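Local coordinates for protein GTP pyrophosphokinase (Streptococcus pneumoniae, PDB 2BE3) that probably makes the alarmone (p)ppGpp, transferring a pyrophosphate group from ATP to the ribose 3'-hydroxyl of GTP or GDP, at residues 21-26 with 77-82; 48-53 with 73-78; 119-124 with 142-147. All coordinates share one frame; numbering follows the deposited sequence.

Contact 1: residues 21-26 with 77-82; sequences ELKIKL and AGLRVM
Helix segment 21-26 runs almost parallel to strand 77-82, with Lys23 opposite Leu79 and Leu26 opposite Val81; the two axes approach to 9.3 Å and diverge by 19°. No hydrogen bond joins the two backbones, and hydrocarbon side chains make most of the contact. Leu79 points at the helix, and its two methyl groups part to meet different residues. Its CD1 lies 3.6 Å from Leu22 CD1 and 3.7 Å from Leu22 CB, the two leucines crossing at roughly a right angle. Its CD2 swings to the next position in the helix and rests on the base of Lys23, 3.6 Å from both Lys23 CG and the backbone Lys23 N. Beyond that point the lysine chain bends (chi3 -56°) and carries its ammonium group off. One turn after Leu22, Leu26 reaches toward the strand with CD1, which settles between two strand residues: 4.0 Å from Leu79 CB and 4.0 Å from Val81 CG2. Leu26 can serve both because Leu79 and Val81, two apart in the strand, project from the same side of it. Leu22 and Leu26, joined by the helical bond from Leu26 N to Leu22 O, likewise present their side chains on one side of the helix. The packing is a helix laid on one face of the mixed sheet. Around it, Leu22 also touches Ala141 of strand 137-147, and Leu26 rests on Val45 of strand 42-49. Val81 packs between Ile42 and Ile143 on its two neighbouring strands, while Tyr15 and Val19, earlier in helix 6-35, cover Ala77. Elsewhere on the helix, Glu21 and Lys25 both hydrogen-bond Tyr128 of strand 122-130, and Lys25 forms a salt bridge with Asp101.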
loop_
_atom_site.group_PDB
_atom_site.type_symbol
_atom_site.label_atom_id
_atom_site.label_comp_id
_atom_site.label_asym_id
_atom_site.label_seq_id
_atom_site.Cartn_x
_atom_site.Cartn_y
_atom_site.Cartn_z
ATOM N N GLU A 21 0.656 -4.248 -1.332
ATOM C CA GLU A 21 0.087 -2.945 -1.647
ATOM C C GLU A 21 -1.213 -3.056 -2.451
ATOM O O GLU A 21 -2.192 -2.363 -2.154
ATOM C CB GLU A 21 1.074 -2.075 -2.387
ATOM C CG GLU A 21 2.223 -1.575 -1.546
ATOM C CD GLU A 21 3.264 -0.814 -2.369
ATOM O OE1 GLU A 21 2.941 -0.297 -3.487
ATOM O OE2 GLU A 21 4.414 -0.728 -1.890
ATOM N N LEU A 22 -1.234 -3.928 -3.456
ATOM C CA LEU A 22 -2.394 -4.018 -4.325
ATOM C C LEU A 22 -3.639 -4.567 -3.604
ATOM O O LEU A 22 -4.744 -4.057 -3.798
ATOM C CB LEU A 22 -2.059 -4.808 -5.592
ATOM C CG LEU A 22 -1.265 -3.997 -6.623
ATOM C CD1 LEU A 22 -0.617 -4.866 -7.688
ATOM C CD2 LEU A 22 -2.200 -2.979 -7.229
ATOM N N LYS A 23 -3.446 -5.577 -2.753
ATOM C CA LYS A 23 -4.530 -6.058 -1.863
ATOM C C LYS A 23 -5.125 -4.950 -1.061
ATOM O O LYS A 23 -6.326 -4.864 -0.976
ATOM C CB LYS A 23 -4.094 -7.186 -0.913
ATOM C CG LYS A 23 -4.040 -8.524 -1.602
ATOM C CD LYS A 23 -3.862 -9.686 -0.644
ATOM C CE LYS A 23 -2.653 -9.527 0.206
ATOM N NZ LYS A 23 -2.445 -10.769 0.999
ATOM N N ILE A 24 -4.308 -4.109 -0.453
ATOM C CA ILE A 24 -4.831 -3.005 0.345
ATOM C C ILE A 24 -5.524 -1.944 -0.533
ATOM O O ILE A 24 -6.588 -1.437 -0.187
ATOM C CB ILE A 24 -3.719 -2.389 1.235
ATOM C CG1 ILE A 24 -3.379 -3.330 2.393
ATOM C CG2 ILE A 24 -4.100 -0.995 1.772
ATOM C CD1 ILE A 24 -1.946 -3.083 2.923
ATOM N N LYS A 25 -4.927 -1.627 -1.672
ATOM C CA LYS A 25 -5.513 -0.669 -2.610
ATOM C C LYS A 25 -6.833 -1.159 -3.209
ATOM O O LYS A 25 -7.777 -0.422 -3.259
ATOM C CB LYS A 25 -4.508 -0.285 -3.684
ATOM C CG LYS A 25 -3.451 0.675 -3.153
ATOM C CD LYS A 25 -2.242 0.657 -4.069
ATOM C CE LYS A 25 -1.427 1.941 -3.922
ATOM N NZ LYS A 25 -0.371 2.004 -4.979
ATOM N N LEU A 26 -6.912 -2.425 -3.589
ATOM C CA LEU A 26 -8.156 -2.968 -4.117
ATOM C C LEU A 26 -9.301 -3.022 -3.086
ATOM O O LEU A 26 -10.441 -2.663 -3.409
ATOM C CB LEU A 26 -7.891 -4.331 -4.743
ATOM C CG LEU A 26 -7.015 -4.182 -5.993
ATOM C CD1 LEU A 26 -6.503 -5.508 -6.482
ATOM C CD2 LEU A 26 -7.735 -3.423 -7.093
ATOM N N ALA A 77 2.949 -11.794 -9.498
ATOM C CA ALA A 77 2.002 -11.148 -8.587
ATOM C C ALA A 77 0.582 -11.367 -9.167
ATOM O O ALA A 77 0.336 -11.115 -10.361
ATOM C CB ALA A 77 2.330 -9.685 -8.447
ATOM N N GLY A 78 -0.305 -11.955 -8.371
ATOM C CA GLY A 78 -1.651 -12.295 -8.824
ATOM C C GLY A 78 -2.644 -11.758 -7.817
ATOM O O GLY A 78 -2.462 -11.946 -6.621
ATOM N N LEU A 79 -3.684 -11.067 -8.290
ATOM C CA LEU A 79 -4.745 -10.546 -7.446
ATOM C C LEU A 79 -6.016 -11.101 -7.984
ATOM O O LEU A 79 -6.105 -11.336 -9.196
ATOM C CB LEU A 79 -4.774 -9.008 -7.466
ATOM C CG LEU A 79 -3.522 -8.710 -6.640
ATOM C CD1 LEU A 79 -2.342 -8.037 -7.384
ATOM C CD2 LEU A 79 -3.797 -8.233 -5.230
ATOM N N ARG A 80 -6.978 -11.335 -7.072
ATOM C CA ARG A 80 -8.299 -11.838 -7.407
ATOM C C ARG A 80 -9.343 -10.915 -6.818
ATOM O O ARG A 80 -9.406 -10.691 -5.593
ATOM C CB ARG A 80 -8.499 -13.249 -6.854
ATOM C CG ARG A 80 -7.473 -14.253 -7.326
ATOM C CD ARG A 80 -7.790 -14.678 -8.714
ATOM N NE ARG A 80 -6.616 -15.210 -9.400
ATOM C CZ ARG A 80 -6.271 -16.498 -9.393
ATOM N NH1 ARG A 80 -7.011 -17.390 -8.709
ATOM N NH2 ARG A 80 -5.192 -16.893 -10.063
ATOM N N VAL A 81 -10.151 -10.357 -7.698
ATOM C CA VAL A 81 -11.200 -9.467 -7.269
ATOM C C VAL A 81 -12.512 -10.166 -7.511
ATOM O O VAL A 81 -12.798 -10.531 -8.635
ATOM C CB VAL A 81 -11.086 -8.109 -8.001
ATOM C CG1 VAL A 81 -12.320 -7.184 -7.739
ATOM C CG2 VAL A 81 -9.773 -7.443 -7.603
HETATM N N MSE A 82 -13.281 -10.381 -6.444
HETATM C CA MSE A 82 -14.572 -11.048 -6.508
HETATM C C MSE A 82 -15.694 -10.024 -6.559
HETATM O O MSE A 82 -15.738 -9.114 -5.747
HETATM C CB MSE A 82 -14.742 -11.991 -5.303
HETATM C CG MSE A 82 -14.577 -13.493 -5.657
HETATM SE SE MSE A 82 -12.781 -13.966 -6.441
HETATM C CE MSE A 82 -11.605 -13.430 -4.742
#

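Contact 2: residues 48-53 with 73-78; sequences RVKPIE and LQDIAG
Arg48 clasps the main-chain oxygen of Asp75 with both terminal nitrogens: NH1 lies 2.9 Å and NH2 3.1 Å from Asp75 O, which sits at the edge of the guanidinium, near its plane. The same NH2 makes a salt bridge to Asp75 OD2 at 3.0 Å, but that hydrogen bond is weak, bent to 124° at the hydrogen; the guanidinium and carboxylate planes are 58° apart. A chi1 of 55° and a bend at chi2 fold the arginine so that its head lies beside Gly78, with Lys50 CA over one guanidinium face. Lys50 approaches OD2 from the syn side, its NZ 3.1 Å from Asp75 OD2 and somewhat out of the carboxylate plane. Next to this network the strand ends pair antiparallel: Arg48 and Gly78 exchange two backbone bonds, Val49 and Ala77 form a non-hydrogen-bonded pair, and just past them Lys50 N donates to Ile76 O at 2.9 Å. On the opposite face from Arg48, Val49 CG1 meets Ile76 CG2 at 4.1 Å. Lys58 adds a salt bridge to Asp75 OD1, so three cations hold in place the carboxylate that probably corresponds to the magnesium-binding aspartate of RelA/SpoT synthetases.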
loop_
_atom_site.group_PDB
_atom_site.type_symbol
_atom_site.label_atom_id
_atom_site.label_comp_id
_atom_site.label_asym_id
_atom_site.label_seq_id
_atom_site.Cartn_x
_atom_site.Cartn_y
_atom_site.Cartn_z
ATOM N N ARG A 48 -1.711 -13.428 -4.130
ATOM C CA ARG A 48 -0.620 -14.351 -3.842
ATOM C C ARG A 48 0.584 -14.059 -4.754
ATOM O O ARG A 48 0.414 -13.677 -5.867
ATOM C CB ARG A 48 -1.089 -15.797 -4.069
ATOM C CG ARG A 48 -1.662 -16.038 -5.481
ATOM C CD ARG A 48 -0.762 -16.958 -6.184
ATOM N NE ARG A 48 -0.921 -17.076 -7.645
ATOM C CZ ARG A 48 -0.382 -16.282 -8.585
ATOM N NH1 ARG A 48 0.315 -15.176 -8.274
ATOM N NH2 ARG A 48 -0.575 -16.603 -9.857
ATOM N N VAL A 49 1.789 -14.270 -4.264
ATOM C CA VAL A 49 2.951 -14.424 -5.126
ATOM C C VAL A 49 3.068 -15.876 -5.557
ATOM O O VAL A 49 2.955 -16.764 -4.748
ATOM C CB VAL A 49 4.244 -13.993 -4.422
ATOM C CG1 VAL A 49 5.427 -14.214 -5.340
ATOM C CG2 VAL A 49 4.124 -12.536 -4.030
ATOM N N LYS A 50 3.298 -16.108 -6.843
ATOM C CA LYS A 50 3.357 -17.448 -7.366
ATOM C C LYS A 50 4.477 -18.172 -6.637
ATOM O O LYS A 50 5.525 -17.578 -6.405
ATOM C CB LYS A 50 3.662 -17.340 -8.830
ATOM C CG LYS A 50 3.078 -18.390 -9.699
ATOM C CD LYS A 50 3.416 -18.015 -11.107
ATOM C CE LYS A 50 2.897 -19.070 -12.044
ATOM N NZ LYS A 50 1.409 -19.090 -11.977
ATOM N N PRO A 51 4.245 -19.428 -6.194
ATOM C CA PRO A 51 5.345 -20.166 -5.585
ATOM C C PRO A 51 6.433 -20.474 -6.595
ATOM O O PRO A 51 6.134 -20.710 -7.765
ATOM C CB PRO A 51 4.691 -21.481 -5.157
ATOM C CG PRO A 51 3.253 -21.261 -5.239
ATOM C CD PRO A 51 2.986 -20.197 -6.197
ATOM N N ILE A 52 7.677 -20.481 -6.126
ATOM C CA ILE A 52 8.879 -20.744 -6.918
ATOM C C ILE A 52 8.771 -21.975 -7.822
ATOM O O ILE A 52 9.235 -21.933 -8.980
ATOM C CB ILE A 52 10.138 -20.892 -5.994
ATOM C CG1 ILE A 52 10.438 -19.571 -5.278
ATOM C CG2 ILE A 52 11.367 -21.365 -6.766
ATOM C CD1 ILE A 52 11.321 -19.750 -4.049
ATOM N N GLU A 53 8.194 -23.074 -7.339
ATOM C CA GLU A 53 8.108 -24.271 -8.195
ATOM C C GLU A 53 7.007 -24.158 -9.276
ATOM O O GLU A 53 7.087 -24.823 -10.317
ATOM C CB GLU A 53 8.017 -25.594 -7.396
ATOM C CG GLU A 53 9.220 -25.930 -6.458
ATOM C CD GLU A 53 10.584 -26.112 -7.160
ATOM O OE1 GLU A 53 10.648 -26.521 -8.348
ATOM O OE2 GLU A 53 11.614 -25.849 -6.498
ATOM N N LEU A 73 6.521 -13.658 -17.776
ATOM C CA LEU A 73 5.554 -14.213 -16.846
ATOM C C LEU A 73 4.664 -13.135 -16.216
ATOM O O LEU A 73 5.115 -12.344 -15.392
ATOM C CB LEU A 73 6.284 -15.047 -15.774
ATOM C CG LEU A 73 5.473 -16.082 -15.000
ATOM C CD1 LEU A 73 4.553 -16.843 -15.938
ATOM C CD2 LEU A 73 6.344 -17.014 -14.175
ATOM N N GLN A 74 3.389 -13.123 -16.571
ATOM C CA GLN A 74 2.505 -12.022 -16.187
ATOM C C GLN A 74 1.931 -12.039 -14.758
ATOM O O GLN A 74 1.435 -11.022 -14.281
ATOM C CB GLN A 74 1.375 -11.897 -17.207
ATOM C CG GLN A 74 1.893 -11.380 -18.583
ATOM C CD GLN A 74 0.775 -11.220 -19.626
ATOM O OE1 GLN A 74 -0.181 -12.022 -19.678
ATOM N NE2 GLN A 74 0.886 -10.177 -20.447
ATOM N N ASP A 75 2.026 -13.167 -14.067
ATOM C CA ASP A 75 1.252 -13.321 -12.863
ATOM C C ASP A 75 2.074 -13.861 -11.715
ATOM O O ASP A 75 1.544 -14.565 -10.873
ATOM C CB ASP A 75 0.049 -14.233 -13.134
ATOM C CG ASP A 75 0.460 -15.688 -13.438
ATOM O OD1 ASP A 75 1.421 -15.897 -14.221
ATOM O OD2 ASP A 75 -0.167 -16.624 -12.846
ATOM N N ILE A 76 3.362 -13.552 -11.686
ATOM C CA ILE A 76 4.116 -13.731 -10.456
ATOM C C ILE A 76 3.404 -13.028 -9.290
ATOM O O ILE A 76 3.251 -13.612 -8.218
ATOM C CB ILE A 76 5.587 -13.301 -10.609
ATOM C CG1 ILE A 76 6.263 -14.135 -11.714
ATOM C CG2 ILE A 76 6.314 -13.519 -9.302
ATOM C CD1 ILE A 76 7.530 -13.518 -12.293
ATOM N N ALA A 77 2.949 -11.794 -9.498
ATOM C CA ALA A 77 2.002 -11.148 -8.587
ATOM C C ALA A 77 0.582 -11.367 -9.167
ATOM O O ALA A 77 0.336 -11.115 -10.361
ATOM C CB ALA A 77 2.330 -9.685 -8.447
ATOM N N GLY A 78 -0.305 -11.955 -8.371
ATOM C CA GLY A 78 -1.651 -12.295 -8.824
ATOM C C GLY A 78 -2.644 -11.758 -7.817
ATOM O O GLY A 78 -2.462 -11.946 -6.621
#

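Contact 3: residues 119-124 with 142-147; sequences YRSYHV and EIQIRT
Gln144 and His123 form the non-hydrogen-bonded pair of an antiparallel beta hairpin, strands 122-130 and 137-147. On either side of them, Tyr122 pairs with Ile145 and Val124 with Ile143, each through two backbone bonds; Val124 N to Ile143 O, at 2.7 Å, is one of these. Gln144 can be followed outward. Its CB stands 3.9 Å from Tyr122 O, at the level of the backbone. With chi1 at -77°, the chain then runs alongside His123, pointing the same way, and CG sits over the imidazole in a CH-pi contact 3.9 Å from the ring centroid. CD continues over that face near His123 NE2, the amide plane turned 33° from the ring. At the tip, OE1 accepts hydrogen bonds from Ser121 OG at 2.8 Å and from Arg146 NH2 at 2.6 Å, the arginine's nitrogen approaching well out of the amide plane. NE2 turns the other way and donates an almost straight bond (173°) to Glu142 OE1, which it meets from above the carboxylate plane. The glutamine thus spans Glu142 and Arg146, its neighbours at i-2 and i+2, and bonds to both. Tyr119 comes edge-on to this group, its OH 2.7 Å from His123 NE2 in a hydrogen bond whose donor could be either. Glu142 probably corresponds to the catalytic glutamate, and Tyr119 to the tyrosine that stacks on the guanine base, of RelA/SpoT synthetases. The face bearing Tyr122, Val124, Ile143 and Ile145 is largely apolar, though Tyr122 OH hydrogen-bonds Glu107: Val124 CG1 touches Ile145 CD1, and Val89 and Val93 of helix 89-97 cover Tyr122 and Ile145. At the polar tip, one water bridges loop residue Tyr119 and strand residue Gln144, hydrogen-bonded to Tyr119 OH and accepting from Gln144 NE2 at 3.0 Å.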
loop_
_atom_site.group_PDB
_atom_site.type_symbol
_atom_site.label_atom_id
_atom_site.label_comp_id
_atom_site.label_asym_id
_atom_site.label_seq_id
_atom_site.Cartn_x
_atom_site.Cartn_y
_atom_site.Cartn_z
ATOM N N TYR A 119 -14.260 -22.424 -18.405
ATOM C CA TYR A 119 -13.623 -21.356 -17.611
ATOM C C TYR A 119 -14.093 -19.957 -17.993
ATOM O O TYR A 119 -14.063 -19.580 -19.173
ATOM C CB TYR A 119 -12.114 -21.465 -17.772
ATOM C CG TYR A 119 -11.269 -20.380 -17.133
ATOM C CD1 TYR A 119 -10.781 -20.532 -15.837
ATOM C CD2 TYR A 119 -10.935 -19.212 -17.840
ATOM C CE1 TYR A 119 -9.976 -19.559 -15.222
ATOM C CE2 TYR A 119 -10.122 -18.222 -17.243
ATOM C CZ TYR A 119 -9.647 -18.408 -15.923
ATOM O OH TYR A 119 -8.826 -17.470 -15.319
ATOM N N ARG A 120 -14.516 -19.195 -16.988
ATOM C CA ARG A 120 -14.917 -17.794 -17.178
ATOM C C ARG A 120 -14.101 -16.968 -16.201
ATOM O O ARG A 120 -14.021 -17.321 -15.019
ATOM C CB ARG A 120 -16.424 -17.580 -16.888
ATOM C CG ARG A 120 -17.405 -18.114 -17.940
ATOM C CD ARG A 120 -18.841 -17.867 -17.526
ATOM N NE ARG A 120 -19.109 -18.499 -16.224
ATOM C CZ ARG A 120 -19.839 -17.960 -15.250
ATOM N NH1 ARG A 120 -20.432 -16.778 -15.401
ATOM N NH2 ARG A 120 -19.977 -18.607 -14.121
ATOM N N SER A 121 -13.501 -15.881 -16.690
ATOM C CA SER A 121 -12.762 -14.936 -15.855
ATOM C C SER A 121 -12.397 -13.727 -16.699
ATOM O O SER A 121 -12.549 -13.747 -17.921
ATOM C CB SER A 121 -11.481 -15.582 -15.340
ATOM O OG SER A 121 -10.931 -14.833 -14.282
ATOM N N TYR A 122 -11.934 -12.663 -16.062
ATOM C CA TYR A 122 -11.486 -11.524 -16.829
ATOM C C TYR A 122 -10.119 -11.142 -16.266
ATOM O O TYR A 122 -9.977 -10.996 -15.060
ATOM C CB TYR A 122 -12.485 -10.365 -16.713
ATOM C CG TYR A 122 -12.261 -9.251 -17.729
ATOM C CD1 TYR A 122 -13.045 -9.176 -18.886
ATOM C CD2 TYR A 122 -11.277 -8.266 -17.526
ATOM C CE1 TYR A 122 -12.870 -8.154 -19.792
ATOM C CE2 TYR A 122 -11.078 -7.245 -18.452
ATOM C CZ TYR A 122 -11.882 -7.198 -19.573
ATOM O OH TYR A 122 -11.728 -6.211 -20.504
ATOM N N HIS A 123 -9.121 -11.042 -17.138
ATOM C CA HIS A 123 -7.731 -10.825 -16.736
ATOM C C HIS A 123 -7.318 -9.416 -17.090
ATOM O O HIS A 123 -7.493 -8.983 -18.215
ATOM C CB HIS A 123 -6.788 -11.824 -17.426
ATOM C CG HIS A 123 -7.098 -13.266 -17.121
ATOM N ND1 HIS A 123 -6.274 -14.302 -17.503
ATOM C CD2 HIS A 123 -8.163 -13.844 -16.509
ATOM C CE1 HIS A 123 -6.795 -15.450 -17.107
ATOM N NE2 HIS A 123 -7.947 -15.202 -16.511
ATOM N N VAL A 124 -6.825 -8.675 -16.118
ATOM C CA VAL A 124 -6.149 -7.456 -16.434
ATOM C C VAL A 124 -4.693 -7.511 -15.984
ATOM O O VAL A 124 -4.413 -7.730 -14.800
ATOM C CB VAL A 124 -7.020 -6.150 -16.203
ATOM C CG1 VAL A 124 -8.352 -6.426 -15.607
ATOM C CG2 VAL A 124 -6.253 -4.932 -15.665
ATOM N N GLU A 142 -0.980 -9.524 -12.401
ATOM C CA GLU A 142 -2.201 -9.916 -13.063
ATOM C C GLU A 142 -3.378 -9.793 -12.087
ATOM O O GLU A 142 -3.368 -10.432 -11.025
ATOM C CB GLU A 142 -2.059 -11.325 -13.577
ATOM C CG GLU A 142 -3.207 -11.831 -14.427
ATOM C CD GLU A 142 -3.371 -13.334 -14.281
ATOM O OE1 GLU A 142 -3.624 -13.821 -13.121
ATOM O OE2 GLU A 142 -3.224 -14.021 -15.322
ATOM N N ILE A 143 -4.336 -8.912 -12.396
ATOM C CA ILE A 143 -5.563 -8.817 -11.622
ATOM C C ILE A 143 -6.684 -9.550 -12.361
ATOM O O ILE A 143 -7.043 -9.183 -13.487
ATOM C CB ILE A 143 -5.985 -7.361 -11.356
ATOM C CG1 ILE A 143 -4.828 -6.567 -10.702
ATOM C CG2 ILE A 143 -7.290 -7.336 -10.502
ATOM C CD1 ILE A 143 -5.025 -5.064 -10.717
ATOM N N GLN A 144 -7.210 -10.606 -11.747
ATOM C CA GLN A 144 -8.366 -11.297 -12.293
ATOM C C GLN A 144 -9.669 -10.856 -11.626
ATOM O O GLN A 144 -9.711 -10.588 -10.415
ATOM C CB GLN A 144 -8.176 -12.787 -12.141
ATOM C CG GLN A 144 -7.213 -13.338 -13.166
ATOM C CD GLN A 144 -7.309 -14.818 -13.250
ATOM O OE1 GLN A 144 -8.398 -15.365 -13.341
ATOM N NE2 GLN A 144 -6.179 -15.491 -13.190
ATOM N N ILE A 145 -10.730 -10.751 -12.408
ATOM C CA ILE A 145 -11.987 -10.317 -11.852
ATOM C C ILE A 145 -12.996 -11.410 -12.098
ATOM O O ILE A 145 -13.164 -11.852 -13.219
ATOM C CB ILE A 145 -12.458 -8.946 -12.450
ATOM C CG1 ILE A 145 -11.414 -7.872 -12.185
ATOM C CG2 ILE A 145 -13.721 -8.459 -11.728
ATOM C CD1 ILE A 145 -11.285 -6.942 -13.266
ATOM N N ARG A 146 -13.690 -11.832 -11.057
ATOM C CA ARG A 146 -14.533 -12.997 -11.161
ATOM C C ARG A 146 -15.803 -12.822 -10.352
ATOM O O ARG A 146 -15.773 -12.138 -9.328
ATOM C CB ARG A 146 -13.784 -14.177 -10.536
ATOM C CG ARG A 146 -12.643 -14.657 -11.340
ATOM C CD ARG A 146 -11.897 -15.701 -10.581
ATOM N NE ARG A 146 -10.821 -16.173 -11.444
ATOM C CZ ARG A 146 -10.037 -17.208 -11.174
ATOM N NH1 ARG A 146 -10.214 -17.927 -10.068
ATOM N NH2 ARG A 146 -9.091 -17.531 -12.035
ATOM N N THR A 147 -16.885 -13.497 -10.748
ATOM C CA THR A 147 -17.983 -13.664 -9.828
ATOM C C THR A 147 -17.640 -14.805 -8.861
ATOM O O THR A 147 -16.666 -15.568 -9.060
ATOM C CB THR A 147 -19.334 -13.942 -10.524
ATOM O OG1 THR A 147 -19.241 -15.124 -11.335
ATOM C CG2 THR A 147 -19.771 -12.742 -11.363
HETATM O O HOH W 1 -6.539 -18.318 -14.079
#

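In the fold
Strand 77-83 connects all three contacts. Contacts 1 and 2 share Ala77 and Gly78, their centres about 13 Å apart: contact 2 pairs the strand's start with edge strand 42-49, and contact 1 packs helix 6-35 on its face. On its other side the strand runs parallel to 137-147 of contact 3, through probable hydrogen bonds from Leu79 N to Glu142 O and from Val81 N to Gln144 O, both 2.8 Å. The centres of contacts 2 and 3 are about 15 Å apart, yet Asp75 and Glu142, probably the acidic pair of the synthetase site, touch through their CB atoms, 3.6 Å from Asp75 CB to Glu142 CB. This side of the sheet is probably the nucleotide-binding one.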